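Local coordinates for ankyrin repeat family protein (Enterococcus faecalis, PDB 3HRA), which is of unknown function but, as an ankyrin repeat protein, probably serves as a scaffold for binding other proteins, at residues N50-E53 with I54-L58; G117-D120 with N121-L125; D159-K162 with L163-N167. All coordinates share one frame; numbering follows the deposited sequence.

Contact 1 of 3, residues N50-E53 with I54-L58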
loop_
_atom_site.group_PDB
_atom_site.type_symbol
_atom_site.label_atom_id
_atom_site.label_comp_id
_atom_site.label_asym_id
_atom_site.label_seq_id
_atom_site.Cartn_x
_atom_site.Cartn_y
_atom_site.Cartn_z
ATOM N N ASN A 50 12.464 -0.582 3.899
ATOM C CA ASN A 50 12.692 -1.154 2.560
ATOM C C ASN A 50 13.900 -2.092 2.511
ATOM O O ASN A 50 14.688 -2.069 1.562
ATOM C CB ASN A 50 12.763 -0.096 1.450
ATOM C CG ASN A 50 12.481 -0.683 0.072
ATOM O OD1 ASN A 50 11.766 -1.676 -0.062
ATOM N ND2 ASN A 50 13.046 -0.061 -0.966
ATOM N N ASP A 51 14.011 -2.937 3.536
ATOM C CA ASP A 51 14.997 -4.003 3.542
ATOM C C ASP A 51 14.383 -5.216 2.849
ATOM O O ASP A 51 13.735 -6.064 3.475
ATOM C CB ASP A 51 15.459 -4.323 4.967
ATOM C CG ASP A 51 16.423 -3.280 5.519
ATOM O OD1 ASP A 51 17.049 -2.517 4.741
ATOM O OD2 ASP A 51 16.564 -3.220 6.745
ATOM N N ILE A 52 14.597 -5.274 1.539
ATOM C CA ILE A 52 13.895 -6.223 0.693
ATOM C C ILE A 52 14.240 -7.686 1.037
ATOM O O ILE A 52 13.360 -8.547 1.104
ATOM C CB ILE A 52 14.188 -5.917 -0.794
ATOM C CG1 ILE A 52 13.627 -4.536 -1.160
ATOM C CG2 ILE A 52 13.594 -6.968 -1.680
ATOM C CD1 ILE A 52 14.056 -4.012 -2.556
ATOM N N GLU A 53 15.517 -7.973 1.237
ATOM C CA GLU A 53 15.919 -9.352 1.477
ATOM C C GLU A 53 15.408 -9.844 2.834
ATOM O O GLU A 53 14.965 -10.987 2.961
ATOM C CB GLU A 53 17.441 -9.508 1.360
ATOM C CG GLU A 53 17.941 -10.944 1.555
ATOM C CD GLU A 53 17.408 -11.924 0.505
ATOM O OE1 GLU A 53 17.654 -13.144 0.668
ATOM O OE2 GLU A 53 16.759 -11.484 -0.483
ATOM N N ILE A 54 15.456 -8.973 3.841
ATOM C CA ILE A 54 14.922 -9.309 5.151
ATOM C C ILE A 54 13.425 -9.593 5.025
ATOM O O ILE A 54 12.917 -10.575 5.576
ATOM C CB ILE A 54 15.205 -8.194 6.190
ATOM C CG1 ILE A 54 16.698 -8.194 6.553
ATOM C CG2 ILE A 54 14.325 -8.371 7.447
ATOM C CD1 ILE A 54 17.117 -7.060 7.476
ATOM N N ALA A 55 12.723 -8.725 4.302
ATOM C CA ALA A 55 11.284 -8.888 4.142
ATOM C C ALA A 55 10.963 -10.210 3.447
ATOM O O ALA A 55 10.058 -10.934 3.868
ATOM C CB ALA A 55 10.663 -7.685 3.381
ATOM N N LYS A 56 11.692 -10.528 2.381
ATOM C CA LYS A 56 11.485 -11.810 1.686
ATOM C C LYS A 56 11.739 -12.994 2.631
ATOM O O LYS A 56 10.959 -13.951 2.664
ATOM C CB LYS A 56 12.370 -11.907 0.438
ATOM C CG LYS A 56 11.970 -10.959 -0.695
ATOM C CD LYS A 56 12.988 -11.033 -1.846
ATOM C CE LYS A 56 12.504 -10.218 -3.042
ATOM N NZ LYS A 56 13.547 -10.180 -4.107
ATOM N N ALA A 57 12.822 -12.920 3.405
ATOM C CA ALA A 57 13.154 -13.992 4.355
ATOM C C ALA A 57 12.033 -14.240 5.370
ATOM O O ALA A 57 11.725 -15.392 5.709
ATOM C CB ALA A 57 14.465 -13.693 5.085
ATOM N N LEU A 58 11.433 -13.158 5.853
ATOM C CA LEU A 58 10.393 -13.256 6.878
ATOM C C LEU A 58 9.109 -13.809 6.275
ATOM O O LEU A 58 8.441 -14.641 6.887
ATOM C CB LEU A 58 10.155 -11.889 7.534
ATOM C CG LEU A 58 11.283 -11.437 8.464
ATOM C CD1 LEU A 58 11.203 -9.952 8.783
ATOM C CD2 LEU A 58 11.267 -12.268 9.753
HETATM O O HOH W 1 16.341 -9.671 -2.399
#
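Ile52 and Lys56 lie side by side on the first full turn of helix 52-60. CG2 of Ile52 meets CE of Lys56 at 3.7 Å. CG of Lys56 rests 3.3 Å from the carbonyl O of Ile52. CG of Lys56 is anti to its own carbonyl carbon (chi1 -69°), which turns the extended chain back along the isoleucine. Glu53 crosses Lys56 at about a right angle. Their charged ends do not touch, with OE2 of Glu53 5.0 Å from NZ of Lys56. One water spans the gap: it donates to OE2 of Glu53 at 2.7 Å and weakly accepts from NZ of Lys56. OE1 of Glu53 pairs with Lys22. CD1 of Ile54 packs 3.9 Å from OD2 of Asp51. That carboxylate holds Arg16 in a salt bridge. Asp51 is the N-cap residue, but its side chain makes no capping bond. Its backbone O accepts from Ala55 N (3.0 Å, N-H...O 160°). Asn50 ends helix 42-49 in a Schellman motif, and helix 52-60 of the same predicted ankyrin repeat starts right after Asp51. Asp51 and Glu53 probably tie this repeat electrostatically to the preceding helical layer; the water-relayed attraction between Glu53 and Lys56 is probably weaker.

Contact 2 of 3, residues G117-D120 with N121-L125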
loop_
_atom_site.group_PDB
_atom_site.type_symbol
_atom_site.label_atom_id
_atom_site.label_comp_id
_atom_site.label_asym_id
_atom_site.label_seq_id
_atom_site.Cartn_x
_atom_site.Cartn_y
_atom_site.Cartn_z
ATOM N N GLY A 117 1.536 8.876 -5.678
ATOM C CA GLY A 117 2.209 8.863 -6.971
ATOM C C GLY A 117 2.990 7.609 -7.307
ATOM O O GLY A 117 3.826 7.617 -8.210
ATOM N N HIS A 118 2.729 6.525 -6.581
ATOM C CA HIS A 118 3.467 5.283 -6.781
ATOM C C HIS A 118 2.849 4.456 -7.888
ATOM O O HIS A 118 2.171 3.464 -7.638
ATOM C CB HIS A 118 3.522 4.512 -5.463
ATOM C CG HIS A 118 4.292 5.237 -4.413
ATOM N ND1 HIS A 118 3.773 5.534 -3.168
ATOM C CD2 HIS A 118 5.530 5.783 -4.447
ATOM C CE1 HIS A 118 4.675 6.196 -2.470
ATOM N NE2 HIS A 118 5.745 6.371 -3.224
ATOM N N ILE A 119 3.074 4.894 -9.121
ATOM C CA ILE A 119 2.362 4.335 -10.262
ATOM C C ILE A 119 2.697 2.855 -10.495
ATOM O O ILE A 119 1.840 2.074 -10.910
ATOM C CB ILE A 119 2.578 5.211 -11.537
ATOM C CG1 ILE A 119 1.647 4.768 -12.667
ATOM C CG2 ILE A 119 4.037 5.195 -11.974
ATOM C CD1 ILE A 119 1.625 5.725 -13.865
ATOM N N ASP A 120 3.934 2.460 -10.217
ATOM C CA ASP A 120 4.290 1.054 -10.348
ATOM C C ASP A 120 3.502 0.191 -9.360
ATOM O O ASP A 120 3.052 -0.900 -9.710
ATOM C CB ASP A 120 5.799 0.851 -10.191
ATOM C CG ASP A 120 6.583 1.398 -11.378
ATOM O OD1 ASP A 120 6.105 1.236 -12.532
ATOM O OD2 ASP A 120 7.666 1.993 -11.156
ATOM N N ASN A 121 3.283 0.696 -8.149
ATOM C CA ASN A 121 2.416 -0.004 -7.198
ATOM C C ASN A 121 0.964 -0.103 -7.663
ATOM O O ASN A 121 0.319 -1.149 -7.509
ATOM C CB ASN A 121 2.477 0.638 -5.800
ATOM C CG ASN A 121 3.624 0.096 -4.967
ATOM O OD1 ASN A 121 4.557 -0.479 -5.501
ATOM N ND2 ASN A 121 3.548 0.272 -3.654
ATOM N N VAL A 122 0.455 0.985 -8.234
ATOM C CA VAL A 122 -0.893 0.974 -8.790
ATOM C C VAL A 122 -1.051 -0.127 -9.841
ATOM O O VAL A 122 -2.024 -0.881 -9.815
ATOM C CB VAL A 122 -1.252 2.338 -9.391
ATOM C CG1 VAL A 122 -2.613 2.267 -10.064
ATOM C CG2 VAL A 122 -1.209 3.408 -8.293
ATOM N N LYS A 123 -0.089 -0.210 -10.752
ATOM C CA LYS A 123 -0.123 -1.197 -11.834
ATOM C C LYS A 123 -0.141 -2.586 -11.264
ATOM O O LYS A 123 -0.936 -3.430 -11.680
ATOM C CB LYS A 123 1.098 -1.051 -12.737
ATOM C CG LYS A 123 1.120 0.202 -13.569
ATOM C CD LYS A 123 2.459 0.352 -14.299
ATOM C CE LYS A 123 2.537 1.699 -15.036
ATOM N NZ LYS A 123 3.942 2.200 -15.207
ATOM N N LEU A 124 0.746 -2.816 -10.298
ATOM C CA LEU A 124 0.847 -4.099 -9.626
ATOM C C LEU A 124 -0.489 -4.506 -8.994
ATOM O O LEU A 124 -0.962 -5.637 -9.176
ATOM C CB LEU A 124 1.918 -3.996 -8.544
ATOM C CG LEU A 124 3.056 -5.000 -8.493
ATOM C CD1 LEU A 124 3.611 -5.266 -9.871
ATOM C CD2 LEU A 124 4.136 -4.451 -7.554
ATOM N N LEU A 125 -1.101 -3.583 -8.254
ATOM C CA LEU A 125 -2.350 -3.884 -7.572
ATOM C C LEU A 125 -3.496 -4.099 -8.568
ATOM O O LEU A 125 -4.341 -4.979 -8.366
ATOM C CB LEU A 125 -2.694 -2.793 -6.559
ATOM C CG LEU A 125 -1.706 -2.682 -5.386
ATOM C CD1 LEU A 125 -1.851 -1.322 -4.720
ATOM C CD2 LEU A 125 -1.902 -3.810 -4.368
#
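Lys123 has CG anti to its own carbonyl carbon (chi1 -69°) and runs extended from there, back toward the start of helix 119-128. Asp120 takes a similar first torsion (chi1 -71°), which sets its carboxylate alongside the lysine, pointing the same way. OD1 of Asp120 and NZ of Lys123 form a salt bridge at 3.6 Å. The lysine chain also crosses Ile119 at a slant, with CE 4.0 Å from the isoleucine CG1. Closer in, CG of Lys123 lies 3.3 Å from the carbonyl O of Ile119. That same oxygen accepts from Lys123 N at 3.0 Å.

The stretch is the turn between the two helices of an ankyrin-type helical pair. Gly117 closes helix 110-115 in a Schellman motif, and His118 stands at the N-cap of the next helix. His118 is also the centre of an inverse gamma turn, whose bond from Ile119 N to Gly117 O is weak. CB of His118 meets CB of Asn121 at 4.0 Å, and its O accepts from Val122 N at 3.1 Å. CG2 of Val122 lies 3.4 Å from that same O.

Asn121 is buried, and its amide is satisfied from the preceding pair. ND2 donates to Gly80 O, and more weakly to Ala79 O, while OD1 bonds to Thr85 OG1. Ile119 reaches the following layer at Ile160 and Leu163 of helix 155-166. Val122 packs on Leu110 and Ala113 of helix 110-115. Leu124 packs against Thr85 and Ala89 of helix 85-94.

Contact 3 of 3, residues D159-K162 with L163-N167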
loop_
_atom_site.group_PDB
_atom_site.type_symbol
_atom_site.label_atom_id
_atom_site.label_comp_id
_atom_site.label_asym_id
_atom_site.label_seq_id
_atom_site.Cartn_x
_atom_site.Cartn_y
_atom_site.Cartn_z
ATOM N N ASP A 159 -0.845 10.596 -15.641
ATOM C CA ASP A 159 -0.599 9.195 -15.993
ATOM C C ASP A 159 -1.355 8.216 -15.069
ATOM O O ASP A 159 -1.847 7.177 -15.520
ATOM C CB ASP A 159 0.906 8.886 -15.967
ATOM C CG ASP A 159 1.668 9.480 -17.176
ATOM O OD1 ASP A 159 1.036 9.917 -18.163
ATOM O OD2 ASP A 159 2.916 9.495 -17.132
ATOM N N ILE A 160 -1.435 8.546 -13.786
ATOM C CA ILE A 160 -2.150 7.696 -12.833
ATOM C C ILE A 160 -3.645 7.724 -13.132
ATOM O O ILE A 160 -4.299 6.677 -13.135
ATOM C CB ILE A 160 -1.848 8.075 -11.373
ATOM C CG1 ILE A 160 -0.423 7.647 -11.002
ATOM C CG2 ILE A 160 -2.857 7.429 -10.413
ATOM C CD1 ILE A 160 0.130 8.309 -9.751
ATOM N N VAL A 161 -4.173 8.904 -13.439
ATOM C CA VAL A 161 -5.575 9.008 -13.856
ATOM C C VAL A 161 -5.879 8.145 -15.103
ATOM O O VAL A 161 -6.874 7.428 -15.144
ATOM C CB VAL A 161 -5.990 10.482 -14.083
ATOM C CG1 VAL A 161 -7.362 10.563 -14.763
ATOM C CG2 VAL A 161 -5.993 11.217 -12.760
ATOM N N LYS A 162 -5.018 8.221 -16.113
ATOM C CA LYS A 162 -5.204 7.436 -17.330
ATOM C C LYS A 162 -5.190 5.930 -17.053
ATOM O O LYS A 162 -6.046 5.197 -17.555
ATOM C CB LYS A 162 -4.125 7.775 -18.362
ATOM C CG LYS A 162 -4.311 7.043 -19.666
ATOM C CD LYS A 162 -5.479 7.624 -20.465
ATOM C CE LYS A 162 -5.480 7.058 -21.881
ATOM N NZ LYS A 162 -6.625 7.575 -22.682
ATOM N N LEU A 163 -4.205 5.489 -16.276
ATOM C CA LEU A 163 -4.074 4.097 -15.836
ATOM C C LEU A 163 -5.366 3.613 -15.161
ATOM O O LEU A 163 -5.870 2.537 -15.482
ATOM C CB LEU A 163 -2.916 3.975 -14.846
ATOM C CG LEU A 163 -2.038 2.720 -14.780
ATOM C CD1 LEU A 163 -1.468 2.539 -13.374
ATOM C CD2 LEU A 163 -2.743 1.454 -15.259
ATOM N N LEU A 164 -5.902 4.410 -14.235
ATOM C CA LEU A 164 -7.141 4.045 -13.528
ATOM C C LEU A 164 -8.335 3.950 -14.477
ATOM O O LEU A 164 -9.127 3.008 -14.399
ATOM C CB LEU A 164 -7.449 5.034 -12.369
ATOM C CG LEU A 164 -6.484 4.965 -11.177
ATOM C CD1 LEU A 164 -6.631 6.164 -10.241
ATOM C CD2 LEU A 164 -6.691 3.651 -10.427
ATOM N N MET A 165 -8.484 4.937 -15.357
ATOM C CA MET A 165 -9.601 4.916 -16.296
ATOM C C MET A 165 -9.484 3.754 -17.267
ATOM O O MET A 165 -10.481 3.162 -17.660
ATOM C CB MET A 165 -9.714 6.244 -17.054
ATOM C CG MET A 165 -9.964 7.446 -16.143
ATOM S SD MET A 165 -11.376 7.242 -15.042
ATOM C CE MET A 165 -12.717 7.211 -16.240
ATOM N N GLU A 166 -8.260 3.426 -17.663
ATOM C CA GLU A 166 -8.073 2.332 -18.603
ATOM C C GLU A 166 -8.375 0.991 -17.944
ATOM O O GLU A 166 -8.547 -0.021 -18.623
ATOM C CB GLU A 166 -6.666 2.346 -19.171
ATOM C CG GLU A 166 -6.488 3.349 -20.289
ATOM C CD GLU A 166 -7.296 3.007 -21.535
ATOM O OE1 GLU A 166 -7.278 1.836 -21.960
ATOM O OE2 GLU A 166 -7.942 3.914 -22.090
ATOM N N ASN A 167 -8.446 0.992 -16.615
ATOM C CA ASN A 167 -8.749 -0.216 -15.880
ATOM C C ASN A 167 -10.167 -0.201 -15.321
ATOM O O ASN A 167 -10.509 -0.997 -14.437
ATOM C CB ASN A 167 -7.727 -0.455 -14.766
ATOM C CG ASN A 167 -6.442 -1.079 -15.287
ATOM O OD1 ASN A 167 -6.286 -2.298 -15.260
ATOM N ND2 ASN A 167 -5.522 -0.246 -15.785
#
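Leu163 sits one turn on from Asp159, and its CB rests 3.4 Å from Asp159 O. Its N donates to that oxygen in a nearly straight bond (N-H...O 168°). The end of its side chain leads away from residues 159-162 to Val122 and Lys123 of helix 119-128. Leu164 follows, side by side with Ile160. Its CD1 meets CG2 of Ile160 at 4.0 Å, and its CG lies 3.4 Å from Ile160 O. The isoleucine's CG2 is anti to its backbone N, and this sends the methyl along the helix toward Leu164. Met165 is bent at both chi2 and chi3. Its CG lies 3.2 Å from Val161 O and approaches CG1 of Val161 at 4.3 Å. Both residues pack on Leu144 of helix 143-149 and on Leu197 of helix 191-198.

Glu166 runs beside Lys162, pointing the same way. The salt bridge between OE2 of Glu166 and NZ of Lys162 is long, at 3.9 Å. Tyr200 OH hydrogen-bonds to both of these atoms, so the hydroxyl links the two charged ends near the C-terminus of the chain. ND2 of Asn167 donates to the carbonyl O of Leu163 at 2.8 Å, with that oxygen close to the plane of the amide. The bond occupies a backbone carbonyl near the C-terminal end of helix 155-166. Helix 155-166 follows helix 143-149 in one predicted ankyrin repeat and packs on helices 119-128 and 191-198 of the flanking layers, as expected of the second helix of an ankyrin helix-loop-helix unit.

How the contacts relate
The three contacts lie in series along the chain, each on a helix of a different layer of the ankyrin stack. Contacts 1 and 2 both begin at a Schellman turn and run into the next helix; their centres are 20 Å apart and they do not touch. Helix 85-94 lies between them and meets side chains of both. Contacts 2 and 3 pack directly, with centres 11 Å apart. CD1 of Leu163 lies 3.5 Å from CG1 of Val122, and CD1 of Ile160 lies 3.5 Å from CA of Gly117. Contacts 1 and 3 are on opposite sides of the chain's centre, with centres 30 Å apart.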